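Local coordinates for PA0821 (Pseudomonas aeruginosa, PDB 7DRG), which is probably the immunity protein (antitoxin) that protects Pseudomonas aeruginosa against a putative VRR-NUC nuclease effector of its type VI secretion system, at residues Gln164-Phe169 with Gly178-Ala183; Lys228-Leu233 with Val291-Ala296; Ala260-Arg263 with Val268-Gln271. All blocks are in the same frame, centred on the assembly; numbering follows the deposited sequence.

The three contacts lie within the part of the chain that matches the type VI immunity family for VRR-NUC effectors, and adjoin one another with centres about 11 to 14 Å apart. Contact 1 sets helix 161-173 on the strand at 178-180; that strand meets contact 2 through a probable backbone hydrogen bond, Ala180 N to Leu233 O, 2.9 Å. Contact 3, a hairpin nested in the chain between the two segments of contact 2, is reached from the helix of contact 1, where Ile167 CD1 lies 3.6 Å from Val269 CB, and from contact 2, where Leu293 CD1 lies 3.9 Å from Ile270 CD1.

Contact 1. Residues Gln164-Phe169 with Gly178-Ala183; sequences QLFIDF and GYAGHA
Phe166 lays its ring against the strand at Ala180, and this single aromatic side chain carries the helix side of the contact. The CB methyl of Ala180 stands over one face of the ring, 4.2 Å from its centroid and 28° off the normal, which meets the geometry of a CH-pi contact. The methyl is displaced toward the CD1-CE1 side, with Phe166 CE1 at 3.8 Å from Ala180 CB. The far end of the ring reaches along the strand: Phe166 CE1 comes to 3.6 Å from Tyr179 O, approached obliquely. At the ring edge, Phe166 CZ lies 4.5 Å from Gly178 C, which is near the ring plane. Three consecutive strand residues thus meet one ring, through a methyl and backbone atoms.

What brings the ring here is the first torsion of Phe166, with CG swung anti to the backbone N (chi1 -166°) on a side chain that leaves the backbone toward the strand. Ala180 likewise turns its CB toward the helix, whereas Tyr179 sends its phenol to the other side of the strand, where its OH hydrogen-bonds Tyr45 OH. The backbones remain well apart: the closest CA pair, Phe166 and Ala180, is separated by 8.0 Å, and the axes of helix 164-169 and strand 178-180 run at 170°, almost antiparallel, with a nearest approach of 10.5 Å.

Such spacing belongs to a helix packed on a sheet face, and the 117 Å² buried here is only part of that interface. Phe166 also touches Leu44 of strand 34-46 and Phe148 of strand 144-151, while Leu165 and Phe169 pack against helix 52-69. Backbone bonds from Tyr179 to Thr43 and from Ala180 to Leu233 place strand 177-180 between strands 34-46 and 233-237.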
ATOM      1  N   GLN B 164      27.158  10.942 -13.422  1.00 16.87           N
ATOM      2  CA  GLN B 164      27.989  12.021 -13.943  1.00 18.50           C
ATOM      3  C   GLN B 164      27.209  13.328 -14.051  1.00 19.94           C
ATOM      4  O   GLN B 164      27.733  14.401 -13.732  1.00 17.84           O
ATOM      5  CB  GLN B 164      28.560  11.628 -15.307  1.00 20.23           C
ATOM      6  CG  GLN B 164      29.589  12.610 -15.838  1.00 22.62           C
ATOM      7  CD  GLN B 164      30.897  12.541 -15.071  1.00 25.02           C
ATOM      8  OE1 GLN B 164      31.593  11.520 -15.097  1.00 26.72           O
ATOM      9  NE2 GLN B 164      31.232  13.618 -14.369  1.00 29.91           N
ATOM     10  N   LEU B 165      25.954  13.259 -14.498  1.00 18.17           N
ATOM     11  CA  LEU B 165      25.131  14.465 -14.569  1.00 18.11           C
ATOM     12  C   LEU B 165      24.937  15.073 -13.187  1.00 17.37           C
ATOM     13  O   LEU B 165      25.057  16.290 -13.010  1.00 17.05           O
ATOM     14  CB  LEU B 165      23.768  14.158 -15.201  1.00 17.47           C
ATOM     15  CG  LEU B 165      23.705  13.718 -16.658  1.00 21.54           C
ATOM     16  CD1 LEU B 165      22.252  13.433 -17.035  1.00 23.52           C
ATOM     17  CD2 LEU B 165      24.314  14.772 -17.581  1.00 24.92           C
ATOM     18  N   PHE B 166      24.610  14.236 -12.193  1.00 14.99           N
ATOM     19  CA  PHE B 166      24.329  14.760 -10.860  1.00 14.95           C
ATOM     20  C   PHE B 166      25.541  15.489 -10.290  1.00 18.23           C
ATOM     21  O   PHE B 166      25.410  16.583  -9.727  1.00 17.24           O
ATOM     22  CB  PHE B 166      23.876  13.623  -9.933  1.00 17.30           C
ATOM     23  CG  PHE B 166      23.258  14.099  -8.654  1.00 15.53           C
ATOM     24  CD1 PHE B 166      21.921  14.460  -8.614  1.00 15.67           C
ATOM     25  CD2 PHE B 166      24.006  14.186  -7.489  1.00 19.09           C
ATOM     26  CE1 PHE B 166      21.351  14.906  -7.435  1.00 15.31           C
ATOM     27  CE2 PHE B 166      23.439  14.628  -6.313  1.00 19.80           C
ATOM     28  CZ  PHE B 166      22.104  14.985  -6.287  1.00 17.98           C
ATOM     29  N   ILE B 167      26.732  14.911 -10.453  1.00 17.39           N
ATOM     30  CA  ILE B 167      27.944  15.569  -9.974  1.00 20.98           C
ATOM     31  C   ILE B 167      28.233  16.827 -10.787  1.00 18.43           C
ATOM     32  O   ILE B 167      28.573  17.875 -10.228  1.00 19.28           O
ATOM     33  CB  ILE B 167      29.128  14.589 -10.010  1.00 19.72           C
ATOM     34  CG1 ILE B 167      28.807  13.308  -9.233  1.00 24.31           C
ATOM     35  CG2 ILE B 167      30.382  15.268  -9.479  1.00 19.55           C
ATOM     36  CD1 ILE B 167      28.303  13.542  -7.836  1.00 26.99           C
ATOM     37  N   ASP B 168      28.124  16.740 -12.116  1.00 17.01           N
ATOM     38  CA  ASP B 168      28.378  17.906 -12.959  1.00 15.95           C
ATOM     39  C   ASP B 168      27.437  19.048 -12.614  1.00 18.02           C
ATOM     40  O   ASP B 168      27.855  20.212 -12.563  1.00 17.61           O
ATOM     41  CB  ASP B 168      28.235  17.543 -14.438  1.00 16.68           C
ATOM     42  CG  ASP B 168      29.433  16.759 -14.972  1.00 20.75           C
ATOM     43  OD1 ASP B 168      30.393  16.543 -14.214  1.00 22.84           O
ATOM     44  OD2 ASP B 168      29.406  16.345 -16.152  1.00 22.53           O
ATOM     45  N   PHE B 169      26.159  18.735 -12.369  1.00 16.84           N
ATOM     46  CA  PHE B 169      25.197  19.789 -12.054  1.00 16.37           C
ATOM     47  C   PHE B 169      25.483  20.390 -10.683  1.00 15.63           C
ATOM     48  O   PHE B 169      25.382  21.609 -10.497  1.00 19.07           O
ATOM     49  CB  PHE B 169      23.755  19.249 -12.076  1.00 14.52           C
ATOM     50  CG  PHE B 169      23.271  18.758 -13.422  1.00 16.58           C
ATOM     51  CD1 PHE B 169      24.063  18.807 -14.554  1.00 17.47           C
ATOM     52  CD2 PHE B 169      21.978  18.250 -13.539  1.00 15.39           C
ATOM     53  CE1 PHE B 169      23.600  18.347 -15.769  1.00 16.09           C
ATOM     54  CE2 PHE B 169      21.506  17.789 -14.754  1.00 19.48           C
ATOM     55  CZ  PHE B 169      22.306  17.842 -15.870  1.00 20.04           C
ATOM     56  N   GLY B 178      20.354  18.264  -1.624  1.00 17.33           N
ATOM     57  CA  GLY B 178      19.837  17.513  -2.751  1.00 18.00           C
ATOM     58  C   GLY B 178      19.930  16.026  -2.505  1.00 15.48           C
ATOM     59  O   GLY B 178      20.499  15.568  -1.507  1.00 16.94           O
ATOM     60  N   TYR B 179      19.365  15.273  -3.444  1.00 15.38           N
ATOM     61  CA  TYR B 179      19.327  13.816  -3.351  1.00 16.56           C
ATOM     62  C   TYR B 179      18.965  13.259  -4.718  1.00 15.73           C
ATOM     63  O   TYR B 179      18.406  13.960  -5.567  1.00 15.98           O
ATOM     64  CB  TYR B 179      18.322  13.322  -2.292  1.00 15.95           C
ATOM     65  CG  TYR B 179      17.035  14.112  -2.290  1.00 14.96           C
ATOM     66  CD1 TYR B 179      16.011  13.818  -3.186  1.00 17.68           C
ATOM     67  CD2 TYR B 179      16.858  15.173  -1.409  1.00 14.54           C
ATOM     68  CE1 TYR B 179      14.839  14.572  -3.200  1.00 16.50           C
ATOM     69  CE2 TYR B 179      15.694  15.929  -1.416  1.00 17.05           C
ATOM     70  CZ  TYR B 179      14.692  15.624  -2.306  1.00 17.86           C
ATOM     71  OH  TYR B 179      13.553  16.389  -2.297  1.00 18.23           O
ATOM     72  N   ALA B 180      19.259  11.975  -4.907  1.00 15.02           N
ATOM     73  CA  ALA B 180      18.878  11.290  -6.134  1.00 13.85           C
ATOM     74  C   ALA B 180      18.632   9.822  -5.830  1.00 16.39           C
ATOM     75  O   ALA B 180      19.259   9.246  -4.940  1.00 17.66           O
ATOM     76  CB  ALA B 180      19.949  11.403  -7.220  1.00 14.25           C
ATOM     77  N   GLY B 181      17.721   9.226  -6.589  1.00 15.67           N
ATOM     78  CA  GLY B 181      17.390   7.820  -6.412  1.00 14.23           C
ATOM     79  C   GLY B 181      16.058   7.538  -7.082  1.00 16.25           C
ATOM     80  O   GLY B 181      15.610   8.294  -7.936  1.00 17.16           O
ATOM     81  N   HIS B 182      15.434   6.444  -6.669  1.00 14.99           N
ATOM     82  CA  HIS B 182      14.117   6.117  -7.205  1.00 15.32           C
ATOM     83  C   HIS B 182      13.067   7.154  -6.823  1.00 15.82           C
ATOM     84  O   HIS B 182      13.014   7.631  -5.684  1.00 17.22           O
ATOM     85  CB  HIS B 182      13.674   4.746  -6.706  1.00 16.18           C
ATOM     86  CG  HIS B 182      14.465   3.612  -7.273  1.00 17.78           C
ATOM     87  ND1 HIS B 182      15.563   3.083  -6.633  1.00 19.82           N
ATOM     88  CD2 HIS B 182      14.330   2.914  -8.426  1.00 21.07           C
ATOM     89  CE1 HIS B 182      16.061   2.097  -7.356  1.00 23.59           C
ATOM     90  NE2 HIS B 182      15.336   1.977  -8.452  1.00 20.78           N
ATOM     91  N   ALA B 183      12.221   7.489  -7.791  1.00 15.99           N
ATOM     92  CA  ALA B 183      11.075   8.362  -7.567  1.00 14.11           C
ATOM     93  C   ALA B 183      10.060   8.110  -8.667  1.00 16.30           C
ATOM     94  O   ALA B 183      10.387   7.583  -9.734  1.00 17.61           O
ATOM     95  CB  ALA B 183      11.463   9.845  -7.548  1.00 16.19           C
TER

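Contact 2. Residues Lys228-Leu233 with Val291-Ala296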
ATOM      1  N   LYS B 228      16.015  16.906   3.833  1.00 16.88           N
ATOM      2  CA  LYS B 228      14.774  16.146   3.800  1.00 17.83           C
ATOM      3  C   LYS B 228      15.028  14.653   3.944  1.00 20.12           C
ATOM      4  O   LYS B 228      14.349  13.968   4.719  1.00 19.30           O
ATOM      5  CB  LYS B 228      14.039  16.430   2.490  1.00 20.41           C
ATOM      6  CG  LYS B 228      12.756  15.630   2.295  1.00 22.74           C
ATOM      7  CD  LYS B 228      12.380  15.671   0.823  1.00 24.65           C
ATOM      8  CE  LYS B 228      11.229  14.744   0.496  1.00 29.13           C
ATOM      9  NZ  LYS B 228      10.983  14.717  -0.977  1.00 27.50           N
ATOM     10  N   THR B 229      15.987  14.126   3.191  1.00 20.50           N
ATOM     11  CA  THR B 229      16.145  12.684   3.109  1.00 20.21           C
ATOM     12  C   THR B 229      17.513  12.357   2.540  1.00 20.51           C
ATOM     13  O   THR B 229      18.136  13.169   1.847  1.00 19.98           O
ATOM     14  CB  THR B 229      15.059  12.047   2.230  1.00 22.07           C
ATOM     15  OG1 THR B 229      15.189  10.621   2.266  1.00 19.48           O
ATOM     16  CG2 THR B 229      15.206  12.514   0.782  1.00 23.83           C
ATOM     17  N   VAL B 230      17.966  11.151   2.850  1.00 20.14           N
ATOM     18  CA  VAL B 230      19.056  10.532   2.115  1.00 19.00           C
ATOM     19  C   VAL B 230      18.453   9.666   1.013  1.00 20.63           C
ATOM     20  O   VAL B 230      17.279   9.287   1.058  1.00 19.44           O
ATOM     21  CB  VAL B 230      19.971   9.706   3.045  1.00 21.26           C
ATOM     22  CG1 VAL B 230      20.341  10.511   4.282  1.00 22.52           C
ATOM     23  CG2 VAL B 230      19.289   8.393   3.443  1.00 19.86           C
ATOM     24  N   SER B 231      19.253   9.366  -0.000  1.00 18.22           N
ATOM     25  CA  SER B 231      18.861   8.391  -1.012  1.00 18.47           C
ATOM     26  C   SER B 231      20.141   7.809  -1.588  1.00 18.92           C
ATOM     27  O   SER B 231      21.184   7.826  -0.928  1.00 19.62           O
ATOM     28  CB  SER B 231      17.952   9.028  -2.078  1.00 20.05           C
ATOM     29  OG  SER B 231      17.309   8.006  -2.829  1.00 19.02           O
ATOM     30  N   TRP B 232      20.068   7.278  -2.812  1.00 16.98           N
ATOM     31  CA  TRP B 232      21.268   6.723  -3.439  1.00 17.68           C
ATOM     32  C   TRP B 232      22.378   7.765  -3.506  1.00 16.26           C
ATOM     33  O   TRP B 232      23.538   7.482  -3.181  1.00 18.10           O
ATOM     34  CB  TRP B 232      20.942   6.190  -4.837  1.00 18.55           C
ATOM     35  CG  TRP B 232      22.132   5.567  -5.511  1.00 17.77           C
ATOM     36  CD1 TRP B 232      22.992   4.644  -4.975  1.00 18.61           C
ATOM     37  CD2 TRP B 232      22.598   5.817  -6.846  1.00 16.86           C
ATOM     38  NE1 TRP B 232      23.962   4.313  -5.890  1.00 19.53           N
ATOM     39  CE2 TRP B 232      23.744   5.014  -7.047  1.00 17.79           C
ATOM     40  CE3 TRP B 232      22.153   6.630  -7.889  1.00 19.92           C
ATOM     41  CZ2 TRP B 232      24.446   5.001  -8.253  1.00 20.18           C
ATOM     42  CZ3 TRP B 232      22.855   6.625  -9.084  1.00 20.05           C
ATOM     43  CH2 TRP B 232      23.988   5.825  -9.258  1.00 19.99           C
ATOM     44  N   LEU B 233      22.038   8.981  -3.924  1.00 16.90           N
ATOM     45  CA  LEU B 233      22.954  10.106  -3.852  1.00 17.81           C
ATOM     46  C   LEU B 233      22.378  11.116  -2.871  1.00 17.08           C
ATOM     47  O   LEU B 233      21.167  11.355  -2.860  1.00 17.22           O
ATOM     48  CB  LEU B 233      23.161  10.748  -5.223  1.00 17.16           C
ATOM     49  CG  LEU B 233      23.471   9.803  -6.385  1.00 18.19           C
ATOM     50  CD1 LEU B 233      23.738  10.595  -7.660  1.00 16.72           C
ATOM     51  CD2 LEU B 233      24.670   8.908  -6.054  1.00 19.42           C
ATOM     52  N   VAL B 291      20.040   2.892   5.289  1.00 23.47           N
ATOM     53  CA  VAL B 291      19.900   2.868   6.745  1.00 24.62           C
ATOM     54  C   VAL B 291      21.154   3.422   7.407  1.00 23.54           C
ATOM     55  O   VAL B 291      21.088   4.224   8.348  1.00 24.62           O
ATOM     56  CB  VAL B 291      19.601   1.437   7.229  1.00 23.17           C
ATOM     57  CG1 VAL B 291      19.834   1.312   8.745  1.00 26.07           C
ATOM     58  CG2 VAL B 291      18.196   1.041   6.859  1.00 26.78           C
ATOM     59  N   LEU B 292      22.322   2.998   6.924  1.00 23.79           N
ATOM     60  CA  LEU B 292      23.566   3.448   7.530  1.00 25.34           C
ATOM     61  C   LEU B 292      23.796   4.939   7.293  1.00 24.50           C
ATOM     62  O   LEU B 292      24.219   5.662   8.204  1.00 26.95           O
ATOM     63  CB  LEU B 292      24.732   2.617   6.998  1.00 23.91           C
ATOM     64  CG  LEU B 292      24.730   1.149   7.432  1.00 32.04           C
ATOM     65  CD1 LEU B 292      25.823   0.392   6.701  1.00 36.66           C
ATOM     66  CD2 LEU B 292      24.895   1.019   8.948  1.00 30.85           C
ATOM     67  N   LEU B 293      23.505   5.430   6.085  1.00 22.53           N
ATOM     68  CA  LEU B 293      23.690   6.853   5.835  1.00 21.33           C
ATOM     69  C   LEU B 293      22.668   7.688   6.596  1.00 24.46           C
ATOM     70  O   LEU B 293      23.008   8.743   7.143  1.00 23.88           O
ATOM     71  CB  LEU B 293      23.609   7.140   4.339  1.00 22.39           C
ATOM     72  CG  LEU B 293      23.836   8.610   3.983  1.00 24.88           C
ATOM     73  CD1 LEU B 293      25.216   9.088   4.428  1.00 23.54           C
ATOM     74  CD2 LEU B 293      23.676   8.802   2.503  1.00 25.55           C
ATOM     75  N   ASN B 294      21.409   7.240   6.634  1.00 24.01           N
ATOM     76  CA  ASN B 294      20.394   7.970   7.384  1.00 23.36           C
ATOM     77  C   ASN B 294      20.762   8.061   8.857  1.00 25.35           C
ATOM     78  O   ASN B 294      20.524   9.088   9.501  1.00 28.14           O
ATOM     79  CB  ASN B 294      19.029   7.302   7.196  1.00 22.59           C
ATOM     80  CG  ASN B 294      17.935   7.925   8.052  1.00 26.16           C
ATOM     81  OD1 ASN B 294      17.313   8.916   7.666  1.00 26.96           O
ATOM     82  ND2 ASN B 294      17.677   7.322   9.212  1.00 23.46           N
ATOM     83  N   HIS B 295      21.349   6.993   9.408  1.00 26.56           N
ATOM     84  CA  HIS B 295      21.783   7.025  10.802  1.00 26.26           C
ATOM     85  C   HIS B 295      22.844   8.097  11.026  1.00 29.03           C
ATOM     86  O   HIS B 295      22.802   8.827  12.024  1.00 32.56           O
ATOM     87  CB  HIS B 295      22.303   5.647  11.208  1.00 30.00           C
ATOM     88  CG  HIS B 295      22.544   5.502  12.678  1.00 34.46           C
ATOM     89  ND1 HIS B 295      21.521   5.342  13.587  1.00 38.65           N
ATOM     90  CD2 HIS B 295      23.692   5.498  13.396  1.00 37.44           C
ATOM     91  CE1 HIS B 295      22.028   5.244  14.802  1.00 38.19           C
ATOM     92  NE2 HIS B 295      23.343   5.333  14.715  1.00 40.02           N
ATOM     93  N   ALA B 296      23.793   8.220  10.093  1.00 27.47           N
ATOM     94  CA  ALA B 296      24.862   9.206  10.234  1.00 27.22           C
ATOM     95  C   ALA B 296      24.358  10.639  10.092  1.00 30.63           C
ATOM     96  O   ALA B 296      24.945  11.558  10.676  1.00 31.43           O
ATOM     97  CB  ALA B 296      25.959   8.945   9.200  1.00 28.84           C
TER
HETATM   98  O   HOH W   1      16.567  10.040   5.190  1.00 22.63           O
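Val230 and Leu293 meet flank to flank, their side chains running past each other in opposite directions. The CD2 methyl of Leu293 lies 3.9 Å from Val230 CB, and Leu293 CG sits 4.0 Å from Val230 CG1, so the leucine branch point and one of its methyls rest against the body of the valine. Toward Asn294 the orientation changes: the two side chains cross at about a right angle, and Val230 CG2 touches Asn294 CB at 3.9 Å. The valine therefore straddles two successive helical residues. Leu293 reaches it with CG anti to the backbone N (chi1 -178°), from a CB that already faces the loop.

The arrangement is that of a helix docked on an irregular segment leading into a strand. Residues 228-232 have no regular structure, and the strand then begins at Leu233; there Trp232 and Leu233 both face Ala180 as a classic beta bulge. Ser231 adds a weak hydrogen bond from OG to the carbonyl oxygen of Ala180, on the partnering strand 177-180.

Beside the apolar patch runs a polar link through a water. It accepts from Val230 N at 2.9 Å and donates to Asn294 OD1 at 2.8 Å, joining the loop backbone to the helix side chain. The amide is held at its other end too, Asn294 ND2 bonding to Asp332 OD1, which would restrain its rotation. Thr229, turned away from the helix, uses OG1 to donate to Val230 O at 2.8 Å, and Arg330 NH2 bonds to the same hydroxyl oxygen.

Contact 3. Residues Ala260-Arg263 with Val268-Gln271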
ATOM      1  N   ALA B 260      30.786   6.059  -1.558  1.00 23.33           N
ATOM      2  CA  ALA B 260      31.732   6.901  -2.270  1.00 24.79           C
ATOM      3  C   ALA B 260      31.417   8.361  -1.982  1.00 25.09           C
ATOM      4  O   ALA B 260      30.267   8.727  -1.719  1.00 24.29           O
ATOM      5  CB  ALA B 260      31.691   6.647  -3.782  1.00 25.26           C
ATOM      6  N   PHE B 261      32.453   9.191  -2.036  1.00 22.26           N
ATOM      7  CA  PHE B 261      32.335  10.610  -1.743  1.00 25.11           C
ATOM      8  C   PHE B 261      32.894  11.404  -2.908  1.00 27.41           C
ATOM      9  O   PHE B 261      34.016  11.154  -3.361  1.00 26.25           O
ATOM     10  CB  PHE B 261      33.059  10.966  -0.442  1.00 25.51           C
ATOM     11  CG  PHE B 261      32.549  10.204   0.740  1.00 27.64           C
ATOM     12  CD1 PHE B 261      32.997   8.920   0.993  1.00 32.83           C
ATOM     13  CD2 PHE B 261      31.591  10.754   1.575  1.00 28.34           C
ATOM     14  CE1 PHE B 261      32.508   8.204   2.069  1.00 36.00           C
ATOM     15  CE2 PHE B 261      31.106  10.047   2.656  1.00 29.39           C
ATOM     16  CZ  PHE B 261      31.564   8.769   2.902  1.00 36.89           C
ATOM     17  N   TYR B 262      32.094  12.336  -3.408  1.00 21.22           N
ATOM     18  CA  TYR B 262      32.489  13.205  -4.505  1.00 22.13           C
ATOM     19  C   TYR B 262      32.535  14.628  -3.978  1.00 23.65           C
ATOM     20  O   TYR B 262      31.493  15.250  -3.732  1.00 24.18           O
ATOM     21  CB  TYR B 262      31.530  13.072  -5.688  1.00 23.64           C
ATOM     22  CG  TYR B 262      31.410  11.654  -6.192  1.00 24.03           C
ATOM     23  CD1 TYR B 262      32.388  11.098  -7.011  1.00 25.11           C
ATOM     24  CD2 TYR B 262      30.328  10.863  -5.828  1.00 20.40           C
ATOM     25  CE1 TYR B 262      32.284   9.800  -7.461  1.00 21.18           C
ATOM     26  CE2 TYR B 262      30.210   9.563  -6.278  1.00 23.58           C
ATOM     27  CZ  TYR B 262      31.187   9.035  -7.091  1.00 21.36           C
ATOM     28  OH  TYR B 262      31.070   7.737  -7.536  1.00 23.59           O
ATOM     29  N   ARG B 263      33.746  15.140  -3.812  1.00 23.62           N
ATOM     30  CA  ARG B 263      33.933  16.543  -3.473  1.00 27.62           C
ATOM     31  C   ARG B 263      33.872  17.341  -4.763  1.00 35.63           C
ATOM     32  O   ARG B 263      34.805  17.332  -5.565  1.00 35.82           O
ATOM     33  CB  ARG B 263      35.252  16.755  -2.734  1.00 31.55           C
ATOM     34  CG  ARG B 263      35.077  16.803  -1.225  1.00 36.50           C
ATOM     35  CD  ARG B 263      36.385  17.039  -0.469  1.00 52.60           C
ATOM     36  NE  ARG B 263      37.039  18.281  -0.859  1.00 58.49           N
ATOM     37  CZ  ARG B 263      38.284  18.355  -1.314  1.00 59.74           C
ATOM     38  NH1 ARG B 263      39.020  17.254  -1.423  1.00 56.38           N
ATOM     39  NH2 ARG B 263      38.796  19.530  -1.649  1.00 60.67           N
ATOM     40  N   VAL B 268      29.675  18.124  -0.780  1.00 23.38           N
ATOM     41  CA  VAL B 268      29.997  16.743  -1.112  1.00 22.52           C
ATOM     42  C   VAL B 268      28.725  16.029  -1.551  1.00 20.31           C
ATOM     43  O   VAL B 268      27.625  16.329  -1.075  1.00 24.46           O
ATOM     44  CB  VAL B 268      30.668  16.019   0.080  1.00 24.90           C
ATOM     45  CG1 VAL B 268      29.713  15.895   1.260  1.00 27.24           C
ATOM     46  CG2 VAL B 268      31.216  14.655  -0.340  1.00 29.48           C
ATOM     47  N   VAL B 269      28.877  15.106  -2.498  1.00 19.78           N
ATOM     48  CA  VAL B 269      27.837  14.137  -2.829  1.00 19.79           C
ATOM     49  C   VAL B 269      28.269  12.783  -2.288  1.00 20.20           C
ATOM     50  O   VAL B 269      29.398  12.335  -2.533  1.00 22.06           O
ATOM     51  CB  VAL B 269      27.569  14.056  -4.341  1.00 19.38           C
ATOM     52  CG1 VAL B 269      26.577  12.908  -4.640  1.00 19.70           C
ATOM     53  CG2 VAL B 269      27.015  15.364  -4.850  1.00 20.46           C
ATOM     54  N   ILE B 270      27.378  12.140  -1.549  1.00 17.68           N
ATOM     55  CA  ILE B 270      27.604  10.807  -1.001  1.00 20.14           C
ATOM     56  C   ILE B 270      26.834   9.814  -1.856  1.00 22.90           C
ATOM     57  O   ILE B 270      25.646  10.013  -2.120  1.00 21.42           O
ATOM     58  CB  ILE B 270      27.155  10.727   0.466  1.00 23.04           C
ATOM     59  CG1 ILE B 270      27.835  11.819   1.292  1.00 25.99           C
ATOM     60  CG2 ILE B 270      27.431   9.332   1.044  1.00 22.56           C
ATOM     61  CD1 ILE B 270      27.336  11.916   2.711  1.00 30.86           C
ATOM     62  N   GLN B 271      27.509   8.754  -2.297  1.00 19.95           N
ATOM     63  CA  GLN B 271      26.876   7.665  -3.032  1.00 21.30           C
ATOM     64  C   GLN B 271      26.714   6.488  -2.080  1.00 22.69           C
ATOM     65  O   GLN B 271      27.705   5.970  -1.557  1.00 21.64           O
ATOM     66  CB  GLN B 271      27.706   7.268  -4.256  1.00 20.27           C
ATOM     67  CG  GLN B 271      27.178   6.021  -4.973  1.00 21.83           C
ATOM     68  CD  GLN B 271      28.023   5.619  -6.175  1.00 19.86           C
ATOM     69  OE1 GLN B 271      28.832   6.408  -6.675  1.00 23.61           O
ATOM     70  NE2 GLN B 271      27.827   4.397  -6.656  1.00 22.66           N
TER
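Tyr262 and Gln271 join side chain to side chain on the face of the hairpin that also bears Ala260 and Val269. Tyr262 OH donates to Gln271 OE1 at 2.7 Å, nearly in line with the glutamine C=O bond (166° at the oxygen). The acceptor oxygen sits at the ring edge, in its plane, and the ring and amide planes differ by 17°. Gln271 spans the distance with an extended chain, CG anti to the backbone N (chi1 173°).

The backbones that carry this pair are antiparallel and closely bonded. Ala260 and Gln271 form one hydrogen-bonded pair, with Gln271 N to Ala260 O at 2.8 Å and Ala260 N to Gln271 O at 3.1 Å. Tyr262 and Val269 form the next, with Tyr262 N to Val269 O at 2.8 Å and Val269 N to Tyr262 O at 2.9 Å. CA-H...O contacts add to the ladder, among them Ile270 CA to Ala260 O. On the other face Phe261 and Ile270, a non-hydrogen-bonded pair, lie side by side pointing the same way, with Phe261 CD2 at 3.9 Å from Ile270 CG1; the CG2 methyl of Val268 lies at the ring's edge.

The loose side is Arg263: it is exposed, and its side chain stays 4.5 Å or more from the 268-271 strand, while Val268 opposite remains buried.

Each buried polar group has more than one partner. Tyr262 OH also bonds to Leu358 N, and the Gln271 amide is gripped through both its oxygen and its nitrogen, NE2 donating to the carbonyls of Gly273 and Asn356, which fixes its rotation. Leu163 and Ile167 of helix 161-173 pack against Tyr262. Direct bonds from both side chains thereby tie the C-terminal segment to this hairpin.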